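Local coordinates for protein chloride intracellular channel Clic (Drosophila melanogaster, PDB 2YV7) that might insert into membranes to form pH-dependent chloride channels and, in its soluble form, adopts a glutathione S-transferase-like fold, at residues L128-K139 / H184-F195. Sequence-based numbering, arbitrary orientation.
Sequences LYVKLKLMLVKK and HIRVAGKYFVDF
Over one face of the Phe195 ring sits the terminal methyl of Met135, CE lying 3.6 Å from CG. Met135 SD stands farther out above the same face, 4.8 Å from the ring centroid, which makes this a Met-aromatic contact. The Phe192 ring has Tyr191 CD1 over the centre of one face and Ala188 CB in plane at its edge; Leu136 CD2 approaches it obliquely. The contact pairs helix 128-136 with helix 173-193 and the residues just after it, in the all-helical C-terminal half of this GST fold; the axes of the segments 128-136 and 184-193 approach to 10.3 Å at 13°. No hydrogen bond links the segments. Met135 reaches Phe195 because its chain, extended at chi2, bends at chi3 (61°). Toward the N-terminal ends of the two segments, Leu132 rests CD2 against both His184 CB and the backbone N of Ile185, 3.7 Å from each, and its CB and CD1 also border Ile185 CG1. Cut back to an alanine here, the side chain would lose CG and both methyls, which would probably open a gap against His184 CB and the start of Ile185. The His184 imidazole turns to other partners, NE2 bonding to Ala39 O. Leu136 sets CD1 against Ala188 CB, and CD2 against Ala188 O and Phe192 CB, with Tyr231 of helix 224-235 touching it as well. The side chains of Lys139 and Val193 slide past each other in opposite directions, and Val193 CG1 packs 3.7 Å from Met135 O and 3.8 Å from Lys139 N.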
ATOM      1  N   LEU A 128       9.793  -3.512  -7.742  1.00 25.49           N
ATOM      2  CA  LEU A 128       8.774  -4.541  -7.895  1.00 26.29           C
ATOM      3  C   LEU A 128       7.602  -4.038  -8.726  1.00 27.17           C
ATOM      4  O   LEU A 128       7.126  -4.683  -9.692  1.00 26.56           O
ATOM      5  CB  LEU A 128       8.316  -5.027  -6.505  1.00 23.94           C
ATOM      6  CG  LEU A 128       7.154  -6.020  -6.490  1.00 24.60           C
ATOM      7  CD1 LEU A 128       7.646  -7.303  -7.203  1.00 23.19           C
ATOM      8  CD2 LEU A 128       6.696  -6.326  -5.053  1.00 23.88           C
ATOM      9  N   TYR A 129       7.181  -2.825  -8.431  1.00 26.57           N
ATOM     10  CA  TYR A 129       6.059  -2.289  -9.156  1.00 29.00           C
ATOM     11  C   TYR A 129       6.239  -2.084 -10.672  1.00 27.18           C
ATOM     12  O   TYR A 129       5.316  -2.416 -11.416  1.00 29.18           O
ATOM     13  CB  TYR A 129       5.599  -1.011  -8.522  1.00 30.19           C
ATOM     14  CG  TYR A 129       4.277  -0.574  -9.089  1.00 32.29           C
ATOM     15  CD1 TYR A 129       3.159  -1.392  -9.012  1.00 32.14           C
ATOM     16  CD2 TYR A 129       4.163   0.654  -9.687  1.00 34.31           C
ATOM     17  CE1 TYR A 129       1.935  -0.941  -9.534  1.00 34.06           C
ATOM     18  CE2 TYR A 129       2.962   1.109 -10.200  1.00 35.63           C
ATOM     19  CZ  TYR A 129       1.870   0.298 -10.133  1.00 32.80           C
ATOM     20  OH  TYR A 129       0.666   0.775 -10.658  1.00 36.51           O
ATOM     21  N   VAL A 130       7.401  -1.598 -11.148  1.00 22.35           N
ATOM     22  CA  VAL A 130       7.525  -1.477 -12.609  1.00 29.37           C
ATOM     23  C   VAL A 130       7.346  -2.853 -13.309  1.00 26.27           C
ATOM     24  O   VAL A 130       6.783  -2.943 -14.401  1.00 28.27           O
ATOM     25  CB  VAL A 130       8.836  -0.777 -13.022  1.00 33.69           C
ATOM     26  CG1 VAL A 130       9.966  -1.611 -12.663  1.00 35.62           C
ATOM     27  CG2 VAL A 130       8.832  -0.498 -14.501  1.00 37.42           C
ATOM     28  N   LYS A 131       7.729  -3.953 -12.626  1.00 24.62           N
ATOM     29  CA  LYS A 131       7.556  -5.265 -13.177  1.00 23.07           C
ATOM     30  C   LYS A 131       6.077  -5.589 -13.394  1.00 22.55           C
ATOM     31  O   LYS A 131       5.742  -6.195 -14.415  1.00 24.68           O
ATOM     32  CB  LYS A 131       8.236  -6.346 -12.315  1.00 25.75           C
ATOM     33  CG  LYS A 131       9.779  -6.131 -12.378  1.00 26.99           C
ATOM     34  CD  LYS A 131      10.550  -7.091 -11.534  1.00 32.67           C
ATOM     35  CE  LYS A 131      11.974  -6.438 -11.271  1.00 30.50           C
ATOM     36  NZ  LYS A 131      12.778  -7.297 -10.377  1.00 39.06           N
ATOM     37  N   LEU A 132       5.229  -5.202 -12.433  1.00 24.71           N
ATOM     38  CA  LEU A 132       3.768  -5.369 -12.595  1.00 22.96           C
ATOM     39  C   LEU A 132       3.282  -4.544 -13.725  1.00 25.77           C
ATOM     40  O   LEU A 132       2.614  -5.036 -14.631  1.00 26.17           O
ATOM     41  CB  LEU A 132       3.022  -5.048 -11.284  1.00 26.04           C
ATOM     42  CG  LEU A 132       1.483  -5.043 -11.485  1.00 28.42           C
ATOM     43  CD1 LEU A 132       0.934  -6.395 -11.929  1.00 25.25           C
ATOM     44  CD2 LEU A 132       0.721  -4.512 -10.232  1.00 28.28           C
ATOM     45  N   LYS A 133       3.636  -3.265 -13.736  1.00 24.80           N
ATOM     46  CA  LYS A 133       3.270  -2.432 -14.883  1.00 27.02           C
ATOM     47  C   LYS A 133       3.585  -3.022 -16.258  1.00 28.64           C
ATOM     48  O   LYS A 133       2.741  -2.984 -17.155  1.00 28.79           O
ATOM     49  CB  LYS A 133       3.906  -1.024 -14.740  1.00 28.39           C
ATOM     50  CG  LYS A 133       3.223  -0.295 -13.628  1.00 35.57           C
ATOM     51  CD  LYS A 133       3.493   1.192 -13.643  1.00 41.42           C
ATOM     52  CE  LYS A 133       4.920   1.508 -13.341  1.00 40.21           C
ATOM     53  NZ  LYS A 133       5.046   2.872 -12.690  1.00 48.43           N
ATOM     54  N   LEU A 134       4.786  -3.552 -16.432  1.00 26.54           N
ATOM     55  CA  LEU A 134       5.179  -4.052 -17.755  1.00 29.57           C
ATOM     56  C   LEU A 134       4.385  -5.294 -18.151  1.00 23.96           C
ATOM     57  O   LEU A 134       4.127  -5.547 -19.341  1.00 31.77           O
ATOM     58  CB  LEU A 134       6.657  -4.352 -17.721  1.00 29.16           C
ATOM     59  CG  LEU A 134       7.588  -3.138 -17.596  1.00 30.87           C
ATOM     60  CD1 LEU A 134       8.936  -3.748 -17.600  1.00 30.40           C
ATOM     61  CD2 LEU A 134       7.442  -2.124 -18.767  1.00 32.60           C
ATOM     62  N   MET A 135       4.014  -6.100 -17.159  1.00 26.09           N
ATOM     63  CA  MET A 135       3.256  -7.330 -17.396  1.00 28.43           C
ATOM     64  C   MET A 135       1.855  -7.025 -17.856  1.00 28.25           C
ATOM     65  O   MET A 135       1.250  -7.745 -18.680  1.00 26.71           O
ATOM     66  CB  MET A 135       3.112  -8.041 -16.053  1.00 29.72           C
ATOM     67  CG  MET A 135       4.160  -8.836 -15.644  1.00 34.49           C
ATOM     68  SD  MET A 135       3.488  -9.457 -14.083  1.00 42.29           S
ATOM     69  CE  MET A 135       2.020 -10.325 -14.583  1.00 27.92           C
ATOM     70  N   LEU A 136       1.314  -5.924 -17.364  1.00 28.38           N
ATOM     71  CA  LEU A 136      -0.092  -5.613 -17.655  1.00 29.87           C
ATOM     72  C   LEU A 136      -0.326  -5.070 -19.083  1.00 34.57           C
ATOM     73  O   LEU A 136      -1.448  -5.070 -19.551  1.00 41.71           O
ATOM     74  CB  LEU A 136      -0.625  -4.561 -16.673  1.00 28.05           C
ATOM     75  CG  LEU A 136      -0.673  -4.961 -15.168  1.00 27.67           C
ATOM     76  CD1 LEU A 136      -1.246  -3.829 -14.339  1.00 28.15           C
ATOM     77  CD2 LEU A 136      -1.456  -6.195 -14.907  1.00 27.41           C
ATOM     78  N   VAL A 137       0.735  -4.586 -19.713  1.00 38.33           N
ATOM     79  CA  VAL A 137       0.717  -4.017 -21.059  1.00 42.48           C
ATOM     80  C   VAL A 137      -0.042  -4.915 -22.025  1.00 45.92           C
ATOM     81  O   VAL A 137      -0.793  -4.416 -22.853  1.00 49.06           O
ATOM     82  CB  VAL A 137       2.155  -3.785 -21.584  1.00 39.38           C
ATOM     83  CG1 VAL A 137       2.164  -3.444 -23.113  1.00 43.44           C
ATOM     84  CG2 VAL A 137       2.889  -2.701 -20.749  1.00 39.83           C
ATOM     85  N   LYS A 138       0.222  -6.228 -21.933  1.00 42.36           N
ATOM     86  CA  LYS A 138      -0.524  -7.285 -22.629  1.00 40.84           C
ATOM     87  C   LYS A 138      -0.020  -8.630 -22.123  1.00 34.93           C
ATOM     88  O   LYS A 138       1.022  -8.658 -21.492  1.00 28.53           O
ATOM     89  CB  LYS A 138      -0.256  -7.228 -24.121  1.00 40.98           C
ATOM     90  CG  LYS A 138       1.095  -7.729 -24.495  1.00 45.14           C
ATOM     91  CD  LYS A 138       1.108  -8.132 -25.967  1.00 49.04           C
ATOM     92  CE  LYS A 138       1.697  -7.032 -26.780  1.00 50.54           C
ATOM     93  NZ  LYS A 138       3.046  -6.687 -26.242  1.00 52.80           N
ATOM     94  N   LYS A 139      -0.707  -9.725 -22.452  1.00 30.71           N
ATOM     95  CA  LYS A 139      -0.295 -11.034 -21.973  1.00 33.06           C
ATOM     96  C   LYS A 139       1.071 -11.382 -22.537  1.00 35.97           C
ATOM     97  O   LYS A 139       1.267 -11.419 -23.753  1.00 31.60           O
ATOM     98  CB  LYS A 139      -1.302 -12.117 -22.372  1.00 38.07           C
ATOM     99  CG  LYS A 139      -1.472 -13.160 -21.287  1.00 40.34           C
ATOM    100  CD  LYS A 139      -2.543 -14.165 -21.599  1.00 41.88           C
ATOM    101  CE  LYS A 139      -3.949 -13.725 -21.149  1.00 41.42           C
ATOM    102  NZ  LYS A 139      -4.875 -14.859 -21.481  1.00 40.55           N
ATOM    103  N   HIS A 184      -2.121  -5.198  -5.642  1.00 17.91           N
ATOM    104  CA  HIS A 184      -2.344  -4.833  -7.045  1.00 22.54           C
ATOM    105  C   HIS A 184      -1.903  -5.991  -7.941  1.00 19.93           C
ATOM    106  O   HIS A 184      -2.525  -6.292  -8.921  1.00 21.80           O
ATOM    107  CB  HIS A 184      -1.509  -3.596  -7.383  1.00 22.82           C
ATOM    108  CG  HIS A 184      -2.112  -2.298  -6.933  1.00 23.26           C
ATOM    109  ND1 HIS A 184      -2.566  -2.084  -5.637  1.00 24.28           N
ATOM    110  CD2 HIS A 184      -2.213  -1.106  -7.567  1.00 20.85           C
ATOM    111  CE1 HIS A 184      -3.039  -0.838  -5.546  1.00 21.89           C
ATOM    112  NE2 HIS A 184      -2.763  -0.214  -6.671  1.00 24.14           N
ATOM    113  N   ILE A 185      -0.796  -6.650  -7.578  1.00 17.23           N
ATOM    114  CA  ILE A 185      -0.341  -7.851  -8.328  1.00 17.63           C
ATOM    115  C   ILE A 185      -1.438  -8.905  -8.379  1.00 20.18           C
ATOM    116  O   ILE A 185      -1.751  -9.337  -9.495  1.00 22.38           O
ATOM    117  CB  ILE A 185       0.948  -8.428  -7.734  1.00 22.04           C
ATOM    118  CG1 ILE A 185       2.146  -7.506  -8.066  1.00 21.91           C
ATOM    119  CG2 ILE A 185       1.276  -9.798  -8.358  1.00 24.99           C
ATOM    120  CD1 ILE A 185       3.424  -7.917  -7.221  1.00 23.02           C
ATOM    121  N   ARG A 186      -2.025  -9.255  -7.245  1.00 20.42           N
ATOM    122  CA  ARG A 186      -3.082 -10.262  -7.190  1.00 25.08           C
ATOM    123  C   ARG A 186      -4.261  -9.793  -8.008  1.00 24.01           C
ATOM    124  O   ARG A 186      -4.722 -10.507  -8.909  1.00 24.23           O
ATOM    125  CB  ARG A 186      -3.555 -10.546  -5.761  1.00 22.78           C
ATOM    126  CG  ARG A 186      -2.555 -11.245  -4.875  1.00 24.86           C
ATOM    127  CD  ARG A 186      -3.258 -11.825  -3.671  1.00 29.09           C
ATOM    128  NE  ARG A 186      -4.197 -12.913  -4.030  1.00 28.65           N
ATOM    129  CZ  ARG A 186      -5.003 -13.498  -3.143  1.00 26.98           C
ATOM    130  NH1 ARG A 186      -5.078 -13.101  -1.847  1.00 24.24           N
ATOM    131  NH2 ARG A 186      -5.764 -14.489  -3.578  1.00 28.31           N
ATOM    132  N   VAL A 187      -4.763  -8.594  -7.717  1.00 23.34           N
ATOM    133  CA  VAL A 187      -6.055  -8.176  -8.333  1.00 22.71           C
ATOM    134  C   VAL A 187      -5.931  -7.845  -9.815  1.00 21.99           C
ATOM    135  O   VAL A 187      -6.692  -8.369 -10.652  1.00 22.83           O
ATOM    136  CB  VAL A 187      -6.659  -6.999  -7.499  1.00 20.72           C
ATOM    137  CG1 VAL A 187      -7.879  -6.431  -8.179  1.00 24.32           C
ATOM    138  CG2 VAL A 187      -6.983  -7.501  -6.048  1.00 23.94           C
ATOM    139  N   ALA A 188      -4.966  -6.981 -10.151  1.00 20.31           N
ATOM    140  CA  ALA A 188      -4.837  -6.525 -11.515  1.00 19.65           C
ATOM    141  C   ALA A 188      -4.165  -7.625 -12.347  1.00 22.67           C
ATOM    142  O   ALA A 188      -4.505  -7.811 -13.483  1.00 23.94           O
ATOM    143  CB  ALA A 188      -4.013  -5.277 -11.616  1.00 22.12           C
ATOM    144  N   GLY A 189      -3.157  -8.283 -11.781  1.00 21.92           N
ATOM    145  CA  GLY A 189      -2.517  -9.447 -12.419  1.00 19.84           C
ATOM    146  C   GLY A 189      -3.543 -10.455 -12.953  1.00 22.01           C
ATOM    147  O   GLY A 189      -3.491 -10.843 -14.132  1.00 23.87           O
ATOM    148  N   LYS A 190      -4.476 -10.844 -12.098  1.00 22.69           N
ATOM    149  CA  LYS A 190      -5.468 -11.877 -12.439  1.00 26.80           C
ATOM    150  C   LYS A 190      -6.452 -11.321 -13.450  1.00 23.94           C
ATOM    151  O   LYS A 190      -6.692 -11.915 -14.530  1.00 25.47           O
ATOM    152  CB  LYS A 190      -6.227 -12.255 -11.221  1.00 27.01           C
ATOM    153  CG  LYS A 190      -7.190 -13.369 -11.456  1.00 34.42           C
ATOM    154  CD  LYS A 190      -8.203 -13.319 -10.322  1.00 37.09           C
ATOM    155  CE  LYS A 190      -8.524 -14.692  -9.921  1.00 43.68           C
ATOM    156  NZ  LYS A 190      -7.247 -15.476 -10.058  1.00 46.44           N
ATOM    157  N   TYR A 191      -6.974 -10.120 -13.162  1.00 21.46           N
ATOM    158  CA  TYR A 191      -8.019  -9.564 -14.064  1.00 23.59           C
ATOM    159  C   TYR A 191      -7.511  -9.354 -15.494  1.00 25.30           C
ATOM    160  O   TYR A 191      -8.106  -9.808 -16.512  1.00 24.73           O
ATOM    161  CB  TYR A 191      -8.522  -8.229 -13.499  1.00 25.02           C
ATOM    162  CG  TYR A 191      -9.603  -7.570 -14.334  1.00 24.53           C
ATOM    163  CD1 TYR A 191      -9.289  -6.731 -15.426  1.00 26.60           C
ATOM    164  CD2 TYR A 191     -10.925  -7.857 -14.080  1.00 25.97           C
ATOM    165  CE1 TYR A 191     -10.307  -6.132 -16.220  1.00 27.69           C
ATOM    166  CE2 TYR A 191     -11.918  -7.263 -14.813  1.00 25.18           C
ATOM    167  CZ  TYR A 191     -11.603  -6.434 -15.898  1.00 29.08           C
ATOM    168  OH  TYR A 191     -12.612  -5.875 -16.619  1.00 30.96           O
ATOM    169  N   PHE A 192      -6.378  -8.687 -15.611  1.00 21.56           N
ATOM    170  CA  PHE A 192      -5.911  -8.286 -16.946  1.00 21.18           C
ATOM    171  C   PHE A 192      -5.224  -9.395 -17.701  1.00 26.59           C
ATOM    172  O   PHE A 192      -5.487  -9.524 -18.911  1.00 25.37           O
ATOM    173  CB  PHE A 192      -4.974  -7.054 -16.898  1.00 24.70           C
ATOM    174  CG  PHE A 192      -5.720  -5.808 -16.495  1.00 22.79           C
ATOM    175  CD1 PHE A 192      -6.503  -5.129 -17.423  1.00 27.52           C
ATOM    176  CD2 PHE A 192      -5.698  -5.381 -15.199  1.00 25.18           C
ATOM    177  CE1 PHE A 192      -7.242  -4.012 -17.053  1.00 28.17           C
ATOM    178  CE2 PHE A 192      -6.436  -4.284 -14.825  1.00 26.08           C
ATOM    179  CZ  PHE A 192      -7.213  -3.589 -15.750  1.00 28.17           C
ATOM    180  N   VAL A 193      -4.348 -10.145 -17.032  1.00 23.56           N
ATOM    181  CA  VAL A 193      -3.497 -11.124 -17.793  1.00 25.43           C
ATOM    182  C   VAL A 193      -3.522 -12.520 -17.197  1.00 23.65           C
ATOM    183  O   VAL A 193      -2.681 -13.360 -17.549  1.00 26.76           O
ATOM    184  CB  VAL A 193      -2.018 -10.606 -18.013  1.00 24.60           C
ATOM    185  CG1 VAL A 193      -2.045  -9.363 -18.928  1.00 30.22           C
ATOM    186  CG2 VAL A 193      -1.335 -10.323 -16.670  1.00 28.98           C
ATOM    187  N   ASP A 194      -4.544 -12.833 -16.407  1.00 22.07           N
ATOM    188  CA  ASP A 194      -4.625 -14.150 -15.786  1.00 25.55           C
ATOM    189  C   ASP A 194      -3.335 -14.636 -15.119  1.00 25.74           C
ATOM    190  O   ASP A 194      -2.929 -15.820 -15.253  1.00 28.77           O
ATOM    191  CB  ASP A 194      -5.066 -15.207 -16.818  1.00 26.77           C
ATOM    192  CG  ASP A 194      -5.602 -16.466 -16.162  1.00 32.81           C
ATOM    193  OD1 ASP A 194      -6.081 -16.443 -14.952  1.00 30.72           O
ATOM    194  OD2 ASP A 194      -5.533 -17.502 -16.891  1.00 32.75           O
ATOM    195  N   PHE A 195      -2.641 -13.713 -14.468  1.00 21.84           N
ATOM    196  CA  PHE A 195      -1.500 -14.067 -13.636  1.00 27.05           C
ATOM    197  C   PHE A 195      -1.958 -14.439 -12.273  1.00 25.27           C
ATOM    198  O   PHE A 195      -2.828 -13.750 -11.673  1.00 29.51           O
ATOM    199  CB  PHE A 195      -0.543 -12.852 -13.524  1.00 29.49           C
ATOM    200  CG  PHE A 195       0.662 -13.126 -12.697  1.00 29.75           C
ATOM    201  CD1 PHE A 195       1.733 -13.860 -13.229  1.00 32.41           C
ATOM    202  CD2 PHE A 195       0.720 -12.672 -11.382  1.00 26.17           C
ATOM    203  CE1 PHE A 195       2.878 -14.090 -12.464  1.00 29.63           C
ATOM    204  CE2 PHE A 195       1.798 -12.937 -10.605  1.00 30.44           C
ATOM    205  CZ  PHE A 195       2.891 -13.622 -11.102  1.00 28.01           C
TER